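Local coordinates for oxidoreductase, short-chain dehydrogenase/reductase family (Aeromonas hydrophila subsp. hydrophila, PDB 3L6E), which is a putative short-chain dehydrogenase/reductase that probably binds a dinucleotide cofactor and may act as a 3-dehydrosphinganine reductase, at residues L15-A18 against L19-L23; Y37-L40 against Q41-E44; F68-A71 against V72-G75; A116-T119 against V120-G124. All blocks are in the same frame, centred on the assembly; numbering follows the deposited sequence.

Contact 1: L15-A18 against L19-L23; sequences LGRA and LTIGL
Thr20 turns its hydroxyl back onto the carbonyl of Gly16, one helical turn earlier, within the single helix 14-25. Its CB sits 3.3 Å from Gly16 O and also borders the carbonyl oxygen of Arg17. At the tip of one branch, OG1 donates to Gly16 O at 2.7 Å, being set beside its own backbone N and anti to the carbonyl carbon (chi1 -62°). Gly16 O is thus gripped twice, because Thr20 N also donates to it at 2.9 Å; hydroxyl and amide arrive from opposite faces of the carbonyl plane, each tilted about 30° from it. On the side facing strand 80-84, Leu15 and Leu19 lie alongside each other, Leu15 CD2 meeting Leu19 CD1 at 3.6 Å. Along another side of the helix Ile21 CD1 rests over one face of the Arg17 guanidinium, near its rim, 3.7 Å from Arg17 NH1, with the arginine chain bent at chi3. Leu19 continues onto Leu82 and Cys84 of strand 80-84, while Thr20 touches Val8 of strand 5-9. The backbone N of Gly16 is held by Ser13 OG. This is the first helix of a Rossmann-type beta-alpha-beta unit, and it starts within the glycine-rich TGxxxGxG motif, whose last glycine is Gly16 and which in short-chain dehydrogenases borders the dinucleotide site.

Contact 2: Y37-L40 against Q41-E44; sequences YQRL and QQQE. Unlike the reference sequence in segment 41-44: Gln42 (reference Glu).
Tyr37 and Gln41 make a local contact one turn apart at the start of helix 37-47, the helix of the beta-alpha-beta unit that links strands 29-34 and 51-55. Their side chains run alongside each other. Gln41 NE2 lies 3.9 Å from Tyr37 CE2, approaching the ring obliquely, and the amide and ring planes are turned 70° apart. In the backbone, Gln41 N donates to Tyr37 O at 2.9 Å, and Gln41 CG packs against the same oxygen at 3.4 Å. Farther round the helix, Gln42, which is Glu in the reference sequence, extends beside the aliphatic part of Arg39, with its NE2 4.2 Å from Arg39 CG. The polar end of Arg39 turns away from this contact: NH1 bonds to Gly12 O, and a sulfate, probably from the crystallisation liquor, lies about 5 Å from the side chain. Gln43 CG, set beside its own backbone N (chi1 -69°), comes to 3.2 Å from Arg39 O, which also accepts a longer bond from Gln43 N; a bend at chi2 then leads the amide away toward Arg17 and Ile21 of helix 14-25. Gln42 also leans on Arg17, whereas Leu40 turns inward to Met32 and Val55. The helix thus packs on strands 29-34 and 51-55 and beside helix 14-25.

Contact 3: F68-A71 against V72-G75; sequences FAAA and VEWG
Phe68-Ala71 and Val72-Gly75 are successive turns of one alpha-helix, the last part of helix 61-75, which packs on the parallel sheet of the Rossmann-type fold. The first backbone bond runs from Val72 N to Phe68 O at 2.9 Å and is nearly straight, with an angle of 175° at the hydrogen. Glu73 N follows to Ala69 O and Trp74 N to Ala70 O. At the end of the helix Ala71 O takes the amide of Gly75 at 2.8 Å and a weak second bond from Trp74 N. The same oxygen lies at the edge of the Trp74 ring, near the ring plane. Apart from these bonds, the contact between the two segments consists mostly of side-chain carbons against backbone oxygens. Val72 CG2, the branch beside its own backbone N, rests 3.6 Å from Phe68 O. Glu73 CB lies against the oxygens of both Ala69 and Ala70. The small side chain of Ala71 faces the sheet, meeting Ile7, Ser31, Met33 and Ile54, and Trp74 spreads over Gln29, Ser31 and Ile52 close by. Phe68 and Val72 both reach Leu122 of helix 98-123, Phe68 also touching Ile7 of strand 5-9. Toward the outer side of the helix, the extended chain of Glu73, with CG anti to the backbone N (chi1 172°), runs beside Ala70 and brings its carboxylate oxygen OE2 to 3.6 Å from Ala70 CA.

Contact 4: A116-T119 against V120-G124; sequences AQQT and VRLIG
Gln118 and Arg121, three residues apart near the end of helix 98-123, are joined by a side-chain grip in which two nitrogens share one acceptor. Arg121 NH2 donates to Gln118 OE1 at 2.7 Å, and Arg121 NE donates to the same oxygen at 3.1 Å with a more bent angle of 138°. The oxygen lies close to the guanidinium plane, at its edge. Seen from the amide, however, both donors stand on one face of the Gln118 carbonyl plane: NH2 is moderately tilted from it, while NE is far above it. Amide and guanidinium planes are accordingly turned 65° apart. The glutamine reaches its partner by bending at chi2 (77°), and the arginine by bending at chi3. Gln118 NE2 is satisfied as well, since it donates to Asp65 OD1 of helix 61-75; the amide, held through both its oxygen and its nitrogen, is therefore fixed in its rotation. Thr119 OG1 is hydrogen-bonded to the backbone O of Val115, within the same helix, while its methyl CG2 lies 3.7 Å from Ile123 CG1. The helical backbone bonds follow in unbroken order: Val120 N to Ala116 O, Arg121 N to Gln117 O, Leu122 N to Gln118 O, and Ile123 N to Thr119 O at 2.9 Å. Leu122 touches Leu77, whereas Ala116 meets Leu130 of strand 128-137 and Phe158 of helix 145-165. Such close helix-to-helix and helix-to-strand packing is that of a layer flanking the central parallel sheet of a short-chain dehydrogenase's Rossmann-type fold.

Overall arrangement
The four contacts follow one another along the chain, each within a separate helix flanking the seven-stranded parallel sheet (order 3-2-1-4-5-6-7). Contacts 1 and 2 form a neighbouring pair, with centres about 13 Å apart, and touch through side chains of helices 14-25 and 37-47. Contacts 3 and 4 form a second pair, about 14 Å between centres, where helices 61-75 and 98-123 pack together. No atoms touch between the pairs, and contacts 1 and 4 lie about 22 Å apart, centre to centre, on opposite sides of the chain's centre. Each pair thus joins two helices into a layer, consistent with a nucleotide-binding Rossmann-type fold.

Contact 1: L15-A18 against L19-L23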
loop_
_atom_site.group_PDB
_atom_site.type_symbol
_atom_site.label_atom_id
_atom_site.label_comp_id
_atom_site.label_asym_id
_atom_site.label_seq_id
_atom_site.Cartn_x
_atom_site.Cartn_y
_atom_site.Cartn_z
ATOM N N LEU A 15 -0.528 -8.305 -16.277
ATOM C CA LEU A 15 -0.278 -7.202 -15.358
ATOM C C LEU A 15 0.139 -5.925 -16.080
ATOM O O LEU A 15 -0.455 -4.864 -15.866
ATOM C CB LEU A 15 0.827 -7.626 -14.394
ATOM C CG LEU A 15 0.879 -7.184 -12.933
ATOM C CD1 LEU A 15 1.235 -8.378 -12.050
ATOM C CD2 LEU A 15 1.900 -6.072 -12.748
ATOM N N GLY A 16 1.175 -6.021 -16.910
ATOM C CA GLY A 16 1.627 -4.865 -17.701
ATOM C C GLY A 16 0.577 -4.299 -18.654
ATOM O O GLY A 16 0.490 -3.068 -18.826
ATOM N N ARG A 17 -0.212 -5.196 -19.265
ATOM C CA ARG A 17 -1.375 -4.827 -20.086
ATOM C C ARG A 17 -2.341 -3.998 -19.260
ATOM O O ARG A 17 -2.669 -2.871 -19.636
ATOM C CB ARG A 17 -2.118 -6.070 -20.607
ATOM C CG ARG A 17 -1.883 -6.483 -22.054
ATOM C CD ARG A 17 -2.980 -7.481 -22.539
ATOM N NE ARG A 17 -4.277 -7.260 -21.883
ATOM C CZ ARG A 17 -5.433 -7.007 -22.502
ATOM N NH1 ARG A 17 -6.533 -6.815 -21.791
ATOM N NH2 ARG A 17 -5.497 -6.949 -23.825
ATOM N N ALA A 18 -2.778 -4.536 -18.117
ATOM C CA ALA A 18 -3.774 -3.855 -17.287
ATOM C C ALA A 18 -3.286 -2.480 -16.809
ATOM O O ALA A 18 -4.042 -1.507 -16.790
ATOM C CB ALA A 18 -4.186 -4.733 -16.082
ATOM N N LEU A 19 -2.028 -2.419 -16.393
ATOM C CA LEU A 19 -1.444 -1.168 -15.951
ATOM C C LEU A 19 -1.380 -0.167 -17.095
ATOM O O LEU A 19 -1.655 0.996 -16.882
ATOM C CB LEU A 19 -0.052 -1.373 -15.352
ATOM C CG LEU A 19 0.093 -2.076 -13.991
ATOM C CD1 LEU A 19 1.491 -2.632 -13.837
ATOM C CD2 LEU A 19 -0.243 -1.154 -12.826
ATOM N N THR A 20 -1.022 -0.625 -18.299
ATOM C CA THR A 20 -0.910 0.248 -19.462
ATOM C C THR A 20 -2.270 0.822 -19.784
ATOM O O THR A 20 -2.403 2.027 -19.949
ATOM C CB THR A 20 -0.347 -0.461 -20.702
ATOM O OG1 THR A 20 0.973 -0.924 -20.436
ATOM C CG2 THR A 20 -0.285 0.491 -21.915
ATOM N N ILE A 21 -3.275 -0.052 -19.858
ATOM C CA ILE A 21 -4.653 0.339 -20.114
ATOM C C ILE A 21 -5.131 1.389 -19.115
ATOM O O ILE A 21 -5.735 2.388 -19.502
ATOM C CB ILE A 21 -5.627 -0.879 -20.135
ATOM C CG1 ILE A 21 -5.216 -1.873 -21.229
ATOM C CG2 ILE A 21 -7.086 -0.396 -20.306
ATOM C CD1 ILE A 21 -6.009 -3.156 -21.282
ATOM N N GLY A 22 -4.834 1.160 -17.838
ATOM C CA GLY A 22 -5.310 2.011 -16.748
ATOM C C GLY A 22 -4.745 3.410 -16.768
ATOM O O GLY A 22 -5.468 4.373 -16.511
ATOM N N LEU A 23 -3.448 3.517 -17.059
ATOM C CA LEU A 23 -2.756 4.800 -17.178
ATOM C C LEU A 23 -3.236 5.563 -18.410
ATOM O O LEU A 23 -3.292 6.792 -18.407
ATOM C CB LEU A 23 -1.236 4.580 -17.270
ATOM C CG LEU A 23 -0.472 4.050 -16.049
ATOM C CD1 LEU A 23 0.782 3.281 -16.449
ATOM C CD2 LEU A 23 -0.130 5.160 -15.060
#

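Contact 2: Y37-L40 against Q41-E44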
loop_
_atom_site.group_PDB
_atom_site.type_symbol
_atom_site.label_atom_id
_atom_site.label_comp_id
_atom_site.label_asym_id
_atom_site.label_seq_id
_atom_site.Cartn_x
_atom_site.Cartn_y
_atom_site.Cartn_z
ATOM N N TYR A 37 6.634 -9.127 -29.304
ATOM C CA TYR A 37 6.137 -8.120 -30.234
ATOM C C TYR A 37 4.636 -8.230 -30.558
ATOM O O TYR A 37 3.958 -7.200 -30.755
ATOM C CB TYR A 37 6.975 -8.136 -31.522
ATOM C CG TYR A 37 6.555 -9.193 -32.519
ATOM C CD1 TYR A 37 7.039 -10.504 -32.438
ATOM C CD2 TYR A 37 5.647 -8.887 -33.534
ATOM C CE1 TYR A 37 6.624 -11.487 -33.359
ATOM C CE2 TYR A 37 5.225 -9.860 -34.455
ATOM C CZ TYR A 37 5.719 -11.152 -34.361
ATOM O OH TYR A 37 5.303 -12.088 -35.282
ATOM N N GLN A 38 4.130 -9.467 -30.632
ATOM C CA GLN A 38 2.724 -9.725 -30.992
ATOM C C GLN A 38 1.770 -9.063 -30.011
ATOM O O GLN A 38 0.751 -8.486 -30.408
ATOM C CB GLN A 38 2.444 -11.227 -31.077
ATOM C CG GLN A 38 3.009 -11.878 -32.327
ATOM C CD GLN A 38 2.858 -13.399 -32.347
ATOM O OE1 GLN A 38 2.720 -14.046 -31.305
ATOM N NE2 GLN A 38 2.900 -13.971 -33.534
ATOM N N ARG A 39 2.135 -9.138 -28.735
ATOM C CA ARG A 39 1.402 -8.516 -27.638
ATOM C C ARG A 39 1.540 -6.990 -27.597
ATOM O O ARG A 39 0.612 -6.298 -27.197
ATOM C CB ARG A 39 1.844 -9.128 -26.305
ATOM C CG ARG A 39 1.300 -10.538 -26.066
ATOM C CD ARG A 39 2.105 -11.301 -25.028
ATOM N NE ARG A 39 1.552 -12.636 -24.796
ATOM C CZ ARG A 39 0.947 -13.022 -23.673
ATOM N NH1 ARG A 39 0.820 -12.183 -22.648
ATOM N NH2 ARG A 39 0.477 -14.257 -23.571
ATOM N N LEU A 40 2.701 -6.471 -27.983
ATOM C CA LEU A 40 2.860 -5.030 -28.132
ATOM C C LEU A 40 1.957 -4.460 -29.251
ATOM O O LEU A 40 1.330 -3.410 -29.066
ATOM C CB LEU A 40 4.339 -4.645 -28.312
ATOM C CG LEU A 40 5.248 -4.836 -27.081
ATOM C CD1 LEU A 40 6.733 -4.781 -27.424
ATOM C CD2 LEU A 40 4.949 -3.856 -25.965
ATOM N N GLN A 41 1.869 -5.173 -30.382
ATOM C CA GLN A 41 1.038 -4.755 -31.516
ATOM C C GLN A 41 -0.453 -4.787 -31.185
ATOM O O GLN A 41 -1.207 -3.890 -31.592
ATOM C CB GLN A 41 1.293 -5.631 -32.753
ATOM C CG GLN A 41 2.661 -5.445 -33.420
ATOM C CD GLN A 41 2.803 -6.249 -34.707
ATOM O OE1 GLN A 41 3.406 -5.784 -35.682
ATOM N NE2 GLN A 41 2.229 -7.449 -34.726
ATOM N N GLN A 42 -0.871 -5.837 -30.470
ATOM C CA GLN A 42 -2.273 -6.010 -30.081
ATOM C C GLN A 42 -2.680 -4.834 -29.183
ATOM O O GLN A 42 -3.805 -4.354 -29.245
ATOM C CB GLN A 42 -2.510 -7.399 -29.426
ATOM C CG GLN A 42 -2.932 -7.421 -27.941
ATOM C CD GLN A 42 -2.713 -8.780 -27.214
ATOM O OE1 GLN A 42 -2.858 -8.862 -25.985
ATOM N NE2 GLN A 42 -2.348 -9.827 -27.964
ATOM N N GLN A 43 -1.735 -4.359 -28.373
ATOM C CA GLN A 43 -1.967 -3.220 -27.510
ATOM C C GLN A 43 -1.983 -1.900 -28.299
ATOM O O GLN A 43 -2.747 -0.986 -27.969
ATOM C CB GLN A 43 -0.933 -3.187 -26.387
ATOM C CG GLN A 43 -1.063 -4.302 -25.345
ATOM C CD GLN A 43 -2.290 -4.164 -24.458
ATOM O OE1 GLN A 43 -3.326 -4.804 -24.703
ATOM N NE2 GLN A 43 -2.179 -3.343 -23.408
ATOM N N GLU A 44 -1.137 -1.802 -29.323
ATOM C CA GLU A 44 -1.129 -0.634 -30.204
ATOM C C GLU A 44 -2.451 -0.516 -30.978
ATOM O O GLU A 44 -2.995 0.579 -31.110
ATOM C CB GLU A 44 0.091 -0.644 -31.155
ATOM C CG GLU A 44 1.397 -0.197 -30.480
ATOM C CD GLU A 44 2.543 0.081 -31.460
ATOM O OE1 GLU A 44 3.169 -0.887 -31.954
ATOM O OE2 GLU A 44 2.836 1.268 -31.713
#

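Contact 3: F68-A71 against V72-G75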
loop_
_atom_site.group_PDB
_atom_site.type_symbol
_atom_site.label_atom_id
_atom_site.label_comp_id
_atom_site.label_asym_id
_atom_site.label_seq_id
_atom_site.Cartn_x
_atom_site.Cartn_y
_atom_site.Cartn_z
ATOM N N PHE A 68 15.258 2.764 -24.217
ATOM C CA PHE A 68 14.936 3.978 -23.484
ATOM C C PHE A 68 15.096 5.229 -24.345
ATOM O O PHE A 68 14.341 6.195 -24.172
ATOM C CB PHE A 68 15.731 4.068 -22.169
ATOM C CG PHE A 68 15.032 3.419 -20.989
ATOM C CD1 PHE A 68 14.234 4.174 -20.134
ATOM C CD2 PHE A 68 15.166 2.058 -20.737
ATOM C CE1 PHE A 68 13.574 3.586 -19.038
ATOM C CE2 PHE A 68 14.521 1.455 -19.649
ATOM C CZ PHE A 68 13.718 2.218 -18.793
ATOM N N ALA A 69 16.050 5.185 -25.286
ATOM C CA ALA A 69 16.294 6.261 -26.238
ATOM C C ALA A 69 15.105 6.496 -27.168
ATOM O O ALA A 69 14.785 7.641 -27.485
ATOM C CB ALA A 69 17.573 5.997 -27.062
ATOM N N ALA A 70 14.460 5.411 -27.600
ATOM C CA ALA A 70 13.252 5.505 -28.413
ATOM C C ALA A 70 12.075 6.031 -27.579
ATOM O O ALA A 70 11.292 6.870 -28.051
ATOM C CB ALA A 70 12.919 4.147 -29.047
ATOM N N ALA A 71 11.963 5.553 -26.338
ATOM C CA ALA A 71 10.896 6.011 -25.438
ATOM C C ALA A 71 10.950 7.528 -25.192
ATOM O O ALA A 71 9.951 8.237 -25.388
ATOM C CB ALA A 71 10.944 5.273 -24.133
ATOM N N VAL A 72 12.104 8.012 -24.740
ATOM C CA VAL A 72 12.327 9.442 -24.591
ATOM C C VAL A 72 12.120 10.166 -25.931
ATOM O O VAL A 72 11.518 11.239 -25.972
ATOM C CB VAL A 72 13.723 9.733 -24.009
ATOM C CG1 VAL A 72 14.091 11.216 -24.178
ATOM C CG2 VAL A 72 13.773 9.325 -22.533
ATOM N N GLU A 73 12.583 9.560 -27.023
ATOM C CA GLU A 73 12.377 10.125 -28.360
ATOM C C GLU A 73 10.893 10.408 -28.626
ATOM O O GLU A 73 10.543 11.472 -29.147
ATOM C CB GLU A 73 12.955 9.191 -29.430
ATOM C CG GLU A 73 12.641 9.565 -30.889
ATOM C CD GLU A 73 13.184 8.552 -31.898
ATOM O OE1 GLU A 73 13.207 8.873 -33.112
ATOM O OE2 GLU A 73 13.593 7.436 -31.485
ATOM N N TRP A 74 10.031 9.464 -28.245
ATOM C CA TRP A 74 8.605 9.535 -28.565
ATOM C C TRP A 74 7.763 10.288 -27.527
ATOM O O TRP A 74 6.797 10.966 -27.882
ATOM C CB TRP A 74 8.053 8.125 -28.802
ATOM C CG TRP A 74 6.560 8.037 -28.937
ATOM C CD1 TRP A 74 5.833 8.119 -30.087
ATOM C CD2 TRP A 74 5.614 7.832 -27.876
ATOM N NE1 TRP A 74 4.493 7.992 -29.807
ATOM C CE2 TRP A 74 4.333 7.805 -28.459
ATOM C CE3 TRP A 74 5.728 7.666 -26.488
ATOM C CZ2 TRP A 74 3.170 7.616 -27.706
ATOM C CZ3 TRP A 74 4.569 7.470 -25.739
ATOM C CH2 TRP A 74 3.313 7.445 -26.348
ATOM N N GLY A 75 8.126 10.187 -26.253
ATOM C CA GLY A 75 7.338 10.831 -25.218
ATOM C C GLY A 75 8.045 11.828 -24.337
ATOM O O GLY A 75 7.450 12.351 -23.399
#

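Contact 4: A116-T119 against V120-G124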
loop_
_atom_site.group_PDB
_atom_site.type_symbol
_atom_site.label_atom_id
_atom_site.label_comp_id
_atom_site.label_asym_id
_atom_site.label_seq_id
_atom_site.Cartn_x
_atom_site.Cartn_y
_atom_site.Cartn_z
ATOM N N ALA A 116 16.678 0.236 -13.490
ATOM C CA ALA A 116 16.833 1.148 -12.374
ATOM C C ALA A 116 17.978 2.135 -12.650
ATOM O O ALA A 116 17.805 3.338 -12.482
ATOM C CB ALA A 116 17.072 0.385 -11.101
ATOM N N GLN A 117 19.118 1.625 -13.121
ATOM C CA GLN A 117 20.289 2.471 -13.393
ATOM C C GLN A 117 20.042 3.418 -14.543
ATOM O O GLN A 117 20.478 4.563 -14.512
ATOM C CB GLN A 117 21.527 1.634 -13.710
ATOM C CG GLN A 117 22.055 0.887 -12.532
ATOM C CD GLN A 117 23.141 -0.088 -12.895
ATOM O OE1 GLN A 117 23.716 -0.722 -12.011
ATOM N NE2 GLN A 117 23.445 -0.212 -14.194
ATOM N N GLN A 118 19.366 2.921 -15.569
ATOM C CA GLN A 118 18.950 3.745 -16.687
ATOM C C GLN A 118 17.983 4.861 -16.217
ATOM O O GLN A 118 18.046 5.981 -16.710
ATOM C CB GLN A 118 18.345 2.854 -17.784
ATOM C CG GLN A 118 17.988 3.549 -19.090
ATOM C CD GLN A 118 19.175 3.846 -19.996
ATOM O OE1 GLN A 118 19.147 4.820 -20.751
ATOM N NE2 GLN A 118 20.218 3.011 -19.937
ATOM N N THR A 119 17.122 4.557 -15.244
ATOM C CA THR A 119 16.183 5.547 -14.662
ATOM C C THR A 119 16.883 6.598 -13.795
ATOM O O THR A 119 16.514 7.771 -13.813
ATOM C CB THR A 119 15.069 4.851 -13.822
ATOM O OG1 THR A 119 14.394 3.881 -14.635
ATOM C CG2 THR A 119 14.048 5.873 -13.281
ATOM N N VAL A 120 17.870 6.172 -13.019
ATOM C CA VAL A 120 18.678 7.091 -12.218
ATOM C C VAL A 120 19.379 8.072 -13.175
ATOM O O VAL A 120 19.309 9.294 -13.017
ATOM C CB VAL A 120 19.720 6.322 -11.357
ATOM C CG1 VAL A 120 20.664 7.277 -10.633
ATOM C CG2 VAL A 120 19.034 5.375 -10.355
ATOM N N ARG A 121 20.013 7.513 -14.196
ATOM C CA ARG A 121 20.684 8.303 -15.213
ATOM C C ARG A 121 19.737 9.331 -15.853
ATOM O O ARG A 121 20.054 10.531 -15.905
ATOM C CB ARG A 121 21.291 7.364 -16.260
ATOM C CG ARG A 121 21.798 8.062 -17.514
ATOM C CD ARG A 121 22.186 7.032 -18.571
ATOM N NE ARG A 121 21.121 6.826 -19.562
ATOM C CZ ARG A 121 20.830 7.677 -20.547
ATOM N NH1 ARG A 121 21.507 8.820 -20.689
ATOM N NH2 ARG A 121 19.851 7.385 -21.400
ATOM N N LEU A 122 18.571 8.860 -16.308
ATOM C CA LEU A 122 17.617 9.705 -17.039
ATOM C C LEU A 122 16.921 10.772 -16.196
ATOM O O LEU A 122 16.843 11.938 -16.597
ATOM C CB LEU A 122 16.552 8.850 -17.729
ATOM C CG LEU A 122 16.836 8.457 -19.174
ATOM C CD1 LEU A 122 15.753 7.481 -19.639
ATOM C CD2 LEU A 122 16.915 9.693 -20.089
ATOM N N ILE A 123 16.404 10.371 -15.037
ATOM C CA ILE A 123 15.570 11.263 -14.241
ATOM C C ILE A 123 15.990 11.378 -12.766
ATOM O O ILE A 123 15.227 11.856 -11.929
ATOM C CB ILE A 123 14.045 10.941 -14.400
ATOM C CG1 ILE A 123 13.720 9.493 -13.982
ATOM C CG2 ILE A 123 13.593 11.185 -15.832
ATOM C CD1 ILE A 123 12.192 9.227 -13.775
ATOM N N GLY A 124 17.214 10.964 -12.459
ATOM C CA GLY A 124 17.735 11.077 -11.091
ATOM C C GLY A 124 17.817 12.512 -10.588
ATOM O O GLY A 124 17.557 12.784 -9.422
#